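Anthranilate-CoA ligase (PDB 4WV3) is a CoA ligase of the ANL clan of AMP-binding enzymes, combining a large AMP-binding region with a smaller C-terminal domain. Local coordinates at residues 97-102 against 118-123; 103-108 against 376-381; 374-377 against 383-386. All blocks are in the same frame, centred on the assembly; numbering follows the deposited sequence.

The three contacts lie along one flank of the AMP-binding region. Contact 1 sets the first part of helix 96-105 against helix 118-122 on the five-stranded parallel sheet. Contact 2 takes up the other end of the same helix, its centre about 16 Å from that of contact 1, and joins it to a loop some 270 residues later. That loop follows strand 364-369; at Ser376 and Tyr377 it overlaps contact 3, centred about 12 Å further on, where these two residues touch helix 381-387. Along the chain the segments of contacts 1 and 2 alternate, while contact 3 opens only after contact 1 has closed. One helix and one loop thus connect the parallel-sheet layer with helix 381-387 and the antiparallel sheet it adjoins.

Contact 1: 97-102 against 118-123; sequences PEYEYI and LPLIES
Tyr99 meets Leu120 and Ile121 where two helices pack beside each other on one parallel beta-sheet. Helix 96-105 is the crossover helix of a beta-alpha-beta unit: it links strand 86-89 to strand 110-114, with strand 62-66 lying between them in the sheet. Helix 118-122 follows strand 110-114. The backbones stay well apart, 7.2 Å between Tyr99 CA and Ile121 CA, and side chains alone bridge the gap, burying 126 Å² in all. The packed part is the tyrosine ring with the two aliphatic side chains. With CG anti to the carbonyl carbon (chi1 -73°), the ring leans back beside its own backbone N and turns its CD2 and CE2 atoms to the second helix. Ile121 brings its CD1 methyl obliquely to Tyr99 CD2, 4.0 Å away, and both residues also rest on Leu66 of strand 62-66, which makes this the buried, sheet-facing side. The phenol oxygen is hydrogen-bonded to Asn91 O and Leu94 N, in the loop before helix 96-105, so the ring is fixed at its far end as well. Leu120 stands at the more exposed margin, where it also touches Pro96; beyond it Glu122 and Ser123 are exposed, and Glu122 reaches away to Tyr145 OH. Leu120 CD2 nonetheless makes the closest approach, lying in the plane of the Tyr99 ring, 3.8 Å from CE2.

Contact 2: 103-108 against 376-381; sequences LRDCRA and SYWHNF
The rings of Trp378 and His379, neighbours in the chain, turn faces to each other: His379 NE2 lies 3.3 Å above the indole plane and Trp378 NE1 over one face of the imidazole, both offset toward the rim. Asp105 meets both rings at their edges, each through a single N-H. Trp378 NE1 donates to Asp105 O (2.9 Å), which lies close to the indole plane; seen from the acceptor, however, the donor stands 41° above the carbonyl plane. His379 ND1 donates to Asp105 OD1 (2.6 Å), a histidine-carboxylate bond lying in the imidazole plane, whereas the carboxylate is turned 82° from that ring and is met from above. Asp105 stands at the end of helix 96-105, which closes in a Schellman motif: Arg107, with positive phi, is the C-prime residue, Ala108 N bonds back to Leu103 O at 3.2 Å, and Arg107 N makes a weak bond to Arg104 O. The side chain of Asp105 extends with CG anti to the backbone N (chi1 -173°), which brings the carboxylate to the edges of the two rings. Its OD2 accepts from a water 2.6 Å away that also donates to Trp378 O, and is bonded to Tyr174 OH of strand 169-175. Cys106 CA comes obliquely to within 4.1 Å of Trp378 NE1, and both side chains rest on Leu172 of that strand.

Contact 3: 374-377 against 383-386; sequences ALSY and KSRQ
Ser384 and Tyr377 meet through matching first torsions, each placing its side chain anti to its own carbonyl carbon. At chi1 -66° the hydroxyl of Ser384 stands beside its backbone N, on the flank of the helix that faces the loop; at chi1 -70° the ring of Tyr377 swings alongside the same helical turn. Tyr377 N then donates to Ser384 OG at 2.8 Å, with an N-H...O angle of 148°. The hydroxyl has two further partners: it bonds back to Asn380 O one turn earlier, and it accepts from a water, 2.7 Å from OG, which also donates to Tyr377 O. Three partners thus meet at Ser384 OG, in the first turn of helix 381-387, whose N-cap position is Asn380. This helix lies in the connection between strands 364-369 and 388-389 of the antiparallel sheet, and the loop before it folds back so that 374-377 runs past its flank. The tyrosine ring approaches edge-on: Lys383 O lies near the ring plane, 3.5 Å from Tyr377 CE2, and the same carbonyl also accepts from Thr387 OG1. Lys383 adds its CB, 4.2 Å from Tyr377 CD2, before the rest of its chain leads off. Ser376 CB also comes to the hydroxyl, 3.7 Å from Ser384 OG. Further along, Tyr377 OH bonds to Glu321 OE2, and the ring packs edge-to-face with Phe388. The Tyr377 side chain lies about 8 Å from the bound 5'-O-[(S)-[(2-aminobenzoyl)oxy](hydroxy)phosphoryl]adenosine.

Contact 1: 97-102 against 118-123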
loop_
_atom_site.group_PDB
_atom_site.type_symbol
_atom_site.label_atom_id
_atom_site.label_comp_id
_atom_site.label_asym_id
_atom_site.label_seq_id
_atom_site.Cartn_x
_atom_site.Cartn_y
_atom_site.Cartn_z
ATOM N N PRO A 97 19.211 -11.428 1.325
ATOM C CA PRO A 97 19.011 -12.120 0.046
ATOM C C PRO A 97 17.910 -11.478 -0.790
ATOM O O PRO A 97 18.001 -11.458 -2.019
ATOM C CB PRO A 97 18.576 -13.525 0.473
ATOM C CG PRO A 97 19.133 -13.694 1.832
ATOM C CD PRO A 97 19.026 -12.346 2.465
ATOM N N GLU A 98 16.882 -10.963 -0.123
ATOM C CA GLU A 98 15.770 -10.317 -0.810
ATOM C C GLU A 98 16.223 -9.027 -1.486
ATOM O O GLU A 98 15.741 -8.680 -2.564
ATOM C CB GLU A 98 14.627 -10.039 0.165
ATOM C CG GLU A 98 13.998 -11.294 0.746
ATOM C CD GLU A 98 12.951 -10.987 1.798
ATOM O OE1 GLU A 98 13.284 -10.301 2.787
ATOM O OE2 GLU A 98 11.795 -11.429 1.632
ATOM N N TYR A 99 17.152 -8.324 -0.846
ATOM C CA TYR A 99 17.728 -7.114 -1.423
ATOM C C TYR A 99 18.644 -7.459 -2.589
ATOM O O TYR A 99 18.748 -6.700 -3.552
ATOM C CB TYR A 99 18.507 -6.331 -0.365
ATOM C CG TYR A 99 17.632 -5.621 0.641
ATOM C CD1 TYR A 99 16.449 -5.008 0.250
ATOM C CD2 TYR A 99 17.989 -5.565 1.981
ATOM C CE1 TYR A 99 15.646 -4.356 1.166
ATOM C CE2 TYR A 99 17.192 -4.918 2.906
ATOM C CZ TYR A 99 16.022 -4.316 2.494
ATOM O OH TYR A 99 15.225 -3.671 3.410
ATOM N N GLU A 100 19.305 -8.608 -2.494
ATOM C CA GLU A 100 20.226 -9.052 -3.533
ATOM C C GLU A 100 19.481 -9.381 -4.821
ATOM O O GLU A 100 19.949 -9.068 -5.917
ATOM C CB GLU A 100 21.026 -10.268 -3.063
ATOM C CG GLU A 100 22.041 -10.764 -4.079
ATOM C CD GLU A 100 22.642 -12.101 -3.700
ATOM O OE1 GLU A 100 23.223 -12.206 -2.598
ATOM O OE2 GLU A 100 22.528 -13.051 -4.503
ATOM N N TYR A 101 18.319 -10.014 -4.685
ATOM C CA TYR A 101 17.491 -10.340 -5.840
ATOM C C TYR A 101 17.022 -9.079 -6.554
ATOM O O TYR A 101 17.143 -8.967 -7.773
ATOM C CB TYR A 101 16.281 -11.179 -5.425
ATOM C CG TYR A 101 15.287 -11.397 -6.545
ATOM C CD1 TYR A 101 15.511 -12.361 -7.521
ATOM C CD2 TYR A 101 14.125 -10.638 -6.629
ATOM C CE1 TYR A 101 14.607 -12.564 -8.548
ATOM C CE2 TYR A 101 13.216 -10.833 -7.654
ATOM C CZ TYR A 101 13.462 -11.797 -8.610
ATOM O OH TYR A 101 12.560 -11.996 -9.631
ATOM N N ILE A 102 16.488 -8.136 -5.785
ATOM C CA ILE A 102 15.950 -6.896 -6.338
ATOM C C ILE A 102 16.997 -6.092 -7.104
ATOM O O ILE A 102 16.784 -5.724 -8.259
ATOM C CB ILE A 102 15.330 -6.012 -5.234
ATOM C CG1 ILE A 102 14.087 -6.688 -4.651
ATOM C CG2 ILE A 102 14.977 -4.638 -5.780
ATOM C CD1 ILE A 102 13.459 -5.927 -3.506
ATOM N N LEU A 118 22.667 -0.157 5.608
ATOM C CA LEU A 118 23.982 -0.293 4.979
ATOM C C LEU A 118 24.674 -1.657 5.157
ATOM O O LEU A 118 25.242 -2.182 4.198
ATOM C CB LEU A 118 24.911 0.844 5.428
ATOM C CG LEU A 118 26.231 1.015 4.674
ATOM C CD1 LEU A 118 25.980 1.126 3.180
ATOM C CD2 LEU A 118 26.976 2.239 5.179
ATOM N N PRO A 119 24.646 -2.234 6.376
ATOM C CA PRO A 119 25.294 -3.548 6.490
ATOM C C PRO A 119 24.494 -4.661 5.819
ATOM O O PRO A 119 25.050 -5.710 5.491
ATOM C CB PRO A 119 25.363 -3.777 8.004
ATOM C CG PRO A 119 24.279 -2.934 8.568
ATOM C CD PRO A 119 24.195 -1.729 7.687
ATOM N N LEU A 120 23.201 -4.426 5.615
ATOM C CA LEU A 120 22.330 -5.398 4.962
ATOM C C LEU A 120 22.617 -5.487 3.463
ATOM O O LEU A 120 22.203 -6.436 2.797
ATOM C CB LEU A 120 20.861 -5.047 5.211
ATOM C CG LEU A 120 20.068 -6.051 6.052
ATOM C CD1 LEU A 120 20.813 -6.383 7.338
ATOM C CD2 LEU A 120 18.664 -5.534 6.356
ATOM N N ILE A 121 23.331 -4.489 2.949
ATOM C CA ILE A 121 23.738 -4.439 1.545
ATOM C C ILE A 121 25.229 -4.767 1.442
ATOM O O ILE A 121 25.698 -5.322 0.445
ATOM C CB ILE A 121 23.428 -3.045 0.918
ATOM C CG1 ILE A 121 21.989 -2.988 0.398
ATOM C CG2 ILE A 121 24.382 -2.709 -0.221
ATOM C CD1 ILE A 121 20.932 -2.977 1.476
ATOM N N GLU A 122 25.963 -4.446 2.503
ATOM C CA GLU A 122 27.403 -4.676 2.559
ATOM C C GLU A 122 27.758 -6.158 2.432
ATOM O O GLU A 122 28.815 -6.510 1.908
ATOM C CB GLU A 122 27.970 -4.106 3.863
ATOM C CG GLU A 122 29.208 -3.238 3.690
ATOM C CD GLU A 122 29.286 -2.121 4.717
ATOM O OE1 GLU A 122 29.323 -2.418 5.930
ATOM O OE2 GLU A 122 29.302 -0.943 4.307
ATOM N N SER A 123 26.864 -7.023 2.904
ATOM C CA SER A 123 27.113 -8.462 2.902
ATOM C C SER A 123 26.676 -9.134 1.600
ATOM O O SER A 123 26.876 -10.335 1.417
ATOM C CB SER A 123 26.424 -9.129 4.096
ATOM O OG SER A 123 25.014 -9.025 3.995
#

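Contact 2: 103-108 against 376-381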
loop_
_atom_site.group_PDB
_atom_site.type_symbol
_atom_site.label_atom_id
_atom_site.label_comp_id
_atom_site.label_asym_id
_atom_site.label_seq_id
_atom_site.Cartn_x
_atom_site.Cartn_y
_atom_site.Cartn_z
ATOM N N LEU A 103 18.131 -5.833 -6.462
ATOM C CA LEU A 103 19.180 -5.012 -7.059
ATOM C C LEU A 103 19.789 -5.642 -8.310
ATOM O O LEU A 103 20.206 -4.936 -9.228
ATOM C CB LEU A 103 20.270 -4.701 -6.031
ATOM C CG LEU A 103 19.805 -3.863 -4.839
ATOM C CD1 LEU A 103 20.965 -3.551 -3.908
ATOM C CD2 LEU A 103 19.134 -2.584 -5.317
ATOM N N ARG A 104 19.837 -6.970 -8.342
ATOM C CA ARG A 104 20.366 -7.682 -9.497
ATOM C C ARG A 104 19.341 -7.708 -10.625
ATOM O O ARG A 104 19.692 -7.629 -11.801
ATOM C CB ARG A 104 20.750 -9.112 -9.118
ATOM C CG ARG A 104 21.452 -9.881 -10.227
ATOM C CD ARG A 104 21.424 -11.378 -9.971
ATOM N NE ARG A 104 21.794 -11.708 -8.597
ATOM C CZ ARG A 104 23.045 -11.852 -8.174
ATOM N NH1 ARG A 104 24.055 -11.691 -9.016
ATOM N NH2 ARG A 104 23.286 -12.152 -6.906
ATOM N N ASP A 105 18.070 -7.818 -10.252
ATOM C CA ASP A 105 16.988 -7.938 -11.223
ATOM C C ASP A 105 16.751 -6.639 -11.990
ATOM O O ASP A 105 16.302 -6.662 -13.136
ATOM C CB ASP A 105 15.701 -8.396 -10.530
ATOM C CG ASP A 105 14.587 -8.705 -11.510
ATOM O OD1 ASP A 105 14.704 -9.703 -12.253
ATOM O OD2 ASP A 105 13.587 -7.958 -11.524
ATOM N N CYS A 106 17.058 -5.509 -11.362
ATOM C CA CYS A 106 16.874 -4.214 -12.012
ATOM C C CYS A 106 18.196 -3.612 -12.488
ATOM O O CYS A 106 18.220 -2.505 -13.030
ATOM C CB CYS A 106 16.133 -3.237 -11.092
ATOM S SG CYS A 106 17.042 -2.728 -9.614
ATOM N N ARG A 107 19.285 -4.353 -12.287
ATOM C CA ARG A 107 20.622 -3.941 -12.718
ATOM C C ARG A 107 21.014 -2.555 -12.211
ATOM O O ARG A 107 21.616 -1.768 -12.942
ATOM C CB ARG A 107 20.743 -3.983 -14.246
ATOM C CG ARG A 107 20.365 -5.312 -14.873
ATOM C CD ARG A 107 20.700 -5.338 -16.360
ATOM N NE ARG A 107 22.075 -5.762 -16.611
ATOM C CZ ARG A 107 23.102 -4.932 -16.767
ATOM N NH1 ARG A 107 22.917 -3.622 -16.700
ATOM N NH2 ARG A 107 24.316 -5.417 -16.992
ATOM N N ALA A 108 20.671 -2.263 -10.961
ATOM C CA ALA A 108 20.934 -0.952 -10.376
ATOM C C ALA A 108 22.426 -0.640 -10.298
ATOM O O ALA A 108 23.185 -1.348 -9.638
ATOM C CB ALA A 108 20.298 -0.854 -8.997
ATOM N N SER A 376 3.039 -4.841 -18.201
ATOM C CA SER A 376 3.476 -6.184 -17.841
ATOM C C SER A 376 4.368 -6.106 -16.609
ATOM O O SER A 376 4.748 -5.016 -16.181
ATOM C CB SER A 376 4.241 -6.838 -18.994
ATOM O OG SER A 376 5.454 -6.154 -19.256
ATOM N N TYR A 377 4.696 -7.261 -16.037
ATOM C CA TYR A 377 5.636 -7.310 -14.923
ATOM C C TYR A 377 7.059 -7.153 -15.438
ATOM O O TYR A 377 7.301 -7.207 -16.644
ATOM C CB TYR A 377 5.521 -8.633 -14.160
ATOM C CG TYR A 377 4.247 -8.791 -13.365
ATOM C CD1 TYR A 377 4.003 -8.005 -12.246
ATOM C CD2 TYR A 377 3.296 -9.737 -13.723
ATOM C CE1 TYR A 377 2.841 -8.150 -11.513
ATOM C CE2 TYR A 377 2.131 -9.889 -12.994
ATOM C CZ TYR A 377 1.909 -9.093 -11.890
ATOM O OH TYR A 377 0.750 -9.242 -11.163
ATOM N N TRP A 378 7.996 -6.961 -14.518
ATOM C CA TRP A 378 9.409 -6.927 -14.871
ATOM C C TRP A 378 10.047 -8.284 -14.586
ATOM O O TRP A 378 10.066 -8.744 -13.443
ATOM C CB TRP A 378 10.136 -5.816 -14.109
ATOM C CG TRP A 378 11.589 -5.703 -14.462
ATOM C CD1 TRP A 378 12.653 -5.988 -13.657
ATOM C CD2 TRP A 378 12.137 -5.286 -15.720
ATOM N NE1 TRP A 378 13.830 -5.767 -14.332
ATOM C CE2 TRP A 378 13.541 -5.336 -15.600
ATOM C CE3 TRP A 378 11.579 -4.872 -16.932
ATOM C CZ2 TRP A 378 14.393 -4.990 -16.648
ATOM C CZ3 TRP A 378 12.426 -4.528 -17.972
ATOM C CH2 TRP A 378 13.817 -4.590 -17.823
ATOM N N HIS A 379 10.553 -8.917 -15.640
ATOM C CA HIS A 379 11.182 -10.235 -15.553
ATOM C C HIS A 379 10.250 -11.323 -15.022
ATOM O O HIS A 379 10.654 -12.157 -14.214
ATOM C CB HIS A 379 12.473 -10.177 -14.733
ATOM C CG HIS A 379 13.587 -9.448 -15.416
ATOM N ND1 HIS A 379 14.745 -9.077 -14.768
ATOM C CD2 HIS A 379 13.719 -9.022 -16.695
ATOM C CE1 HIS A 379 15.542 -8.453 -15.618
ATOM N NE2 HIS A 379 14.942 -8.407 -16.794
ATOM N N ASN A 380 9.005 -11.308 -15.485
ATOM C CA ASN A 380 8.078 -12.396 -15.202
ATOM C C ASN A 380 7.109 -12.605 -16.360
ATOM O O ASN A 380 5.924 -12.284 -16.264
ATOM C CB ASN A 380 7.323 -12.156 -13.895
ATOM C CG ASN A 380 7.157 -13.425 -13.084
ATOM O OD1 ASN A 380 7.387 -13.437 -11.875
ATOM N ND2 ASN A 380 6.772 -14.507 -13.751
ATOM N N PHE A 381 7.642 -13.147 -17.452
ATOM C CA PHE A 381 6.907 -13.353 -18.696
ATOM C C PHE A 381 5.607 -14.127 -18.493
ATOM O O PHE A 381 4.551 -13.713 -18.969
ATOM C CB PHE A 381 7.813 -14.077 -19.698
ATOM C CG PHE A 381 7.151 -14.411 -21.005
ATOM C CD1 PHE A 381 7.076 -13.471 -22.018
ATOM C CD2 PHE A 381 6.635 -15.677 -21.233
ATOM C CE1 PHE A 381 6.479 -13.780 -23.227
ATOM C CE2 PHE A 381 6.037 -15.991 -22.438
ATOM C CZ PHE A 381 5.961 -15.042 -23.437
HETATM O O HOH W 1 11.330 -9.059 -10.902
#

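Contact 3: 374-377 against 383-386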
loop_
_atom_site.group_PDB
_atom_site.type_symbol
_atom_site.label_atom_id
_atom_site.label_comp_id
_atom_site.label_asym_id
_atom_site.label_seq_id
_atom_site.Cartn_x
_atom_site.Cartn_y
_atom_site.Cartn_z
ATOM N N ALA A 374 -0.251 -1.240 -15.259
ATOM C CA ALA A 374 1.025 -1.561 -15.884
ATOM C C ALA A 374 0.804 -2.402 -17.136
ATOM O O ALA A 374 -0.244 -3.028 -17.298
ATOM C CB ALA A 374 1.930 -2.287 -14.903
ATOM N N LEU A 375 1.793 -2.411 -18.023
ATOM C CA LEU A 375 1.685 -3.146 -19.275
ATOM C C LEU A 375 2.069 -4.610 -19.080
ATOM O O LEU A 375 1.497 -5.504 -19.706
ATOM C CB LEU A 375 2.557 -2.492 -20.346
ATOM C CG LEU A 375 1.908 -2.294 -21.716
ATOM C CD1 LEU A 375 0.450 -1.890 -21.563
ATOM C CD2 LEU A 375 2.669 -1.244 -22.506
ATOM N N SER A 376 3.039 -4.841 -18.201
ATOM C CA SER A 376 3.476 -6.184 -17.841
ATOM C C SER A 376 4.368 -6.106 -16.609
ATOM O O SER A 376 4.748 -5.016 -16.181
ATOM C CB SER A 376 4.241 -6.838 -18.994
ATOM O OG SER A 376 5.454 -6.154 -19.256
ATOM N N TYR A 377 4.696 -7.261 -16.037
ATOM C CA TYR A 377 5.636 -7.310 -14.923
ATOM C C TYR A 377 7.059 -7.153 -15.438
ATOM O O TYR A 377 7.301 -7.207 -16.644
ATOM C CB TYR A 377 5.521 -8.633 -14.160
ATOM C CG TYR A 377 4.247 -8.791 -13.365
ATOM C CD1 TYR A 377 4.003 -8.005 -12.246
ATOM C CD2 TYR A 377 3.296 -9.737 -13.723
ATOM C CE1 TYR A 377 2.841 -8.150 -11.513
ATOM C CE2 TYR A 377 2.131 -9.889 -12.994
ATOM C CZ TYR A 377 1.909 -9.093 -11.890
ATOM O OH TYR A 377 0.750 -9.242 -11.163
ATOM N N LYS A 383 3.787 -14.788 -15.683
ATOM C CA LYS A 383 2.801 -14.175 -14.798
ATOM C C LYS A 383 2.198 -12.898 -15.378
ATOM O O LYS A 383 1.093 -12.501 -15.007
ATOM C CB LYS A 383 3.404 -13.909 -13.417
ATOM C CG LYS A 383 3.714 -15.176 -12.638
ATOM C CD LYS A 383 4.337 -14.868 -11.287
ATOM C CE LYS A 383 4.660 -16.148 -10.530
ATOM N NZ LYS A 383 5.605 -17.020 -11.285
ATOM N N SER A 384 2.924 -12.256 -16.288
ATOM C CA SER A 384 2.414 -11.067 -16.958
ATOM C C SER A 384 1.229 -11.429 -17.844
ATOM O O SER A 384 0.217 -10.731 -17.861
ATOM C CB SER A 384 3.510 -10.404 -17.794
ATOM O OG SER A 384 4.541 -9.887 -16.973
ATOM N N ARG A 385 1.364 -12.533 -18.572
ATOM C CA ARG A 385 0.324 -12.984 -19.488
ATOM C C ARG A 385 -0.832 -13.650 -18.744
ATOM O O ARG A 385 -1.898 -13.882 -19.311
ATOM C CB ARG A 385 0.922 -13.931 -20.529
ATOM C CG ARG A 385 2.130 -13.341 -21.240
ATOM C CD ARG A 385 2.876 -14.373 -22.069
ATOM N NE ARG A 385 2.158 -14.741 -23.285
ATOM C CZ ARG A 385 1.574 -15.918 -23.480
ATOM N NH1 ARG A 385 1.627 -16.849 -22.539
ATOM N NH2 ARG A 385 0.941 -16.166 -24.618
ATOM N N GLN A 386 -0.613 -13.950 -17.467
ATOM C CA GLN A 386 -1.666 -14.499 -16.622
ATOM C C GLN A 386 -2.460 -13.384 -15.959
ATOM O O GLN A 386 -3.630 -13.556 -15.619
ATOM C CB GLN A 386 -1.071 -15.407 -15.544
ATOM C CG GLN A 386 -0.567 -16.742 -16.054
ATOM C CD GLN A 386 0.086 -17.565 -14.961
ATOM O OE1 GLN A 386 0.429 -17.045 -13.899
ATOM N NE2 GLN A 386 0.259 -18.857 -15.215
HETATM O O HOH W 2 7.161 -9.516 -17.494
#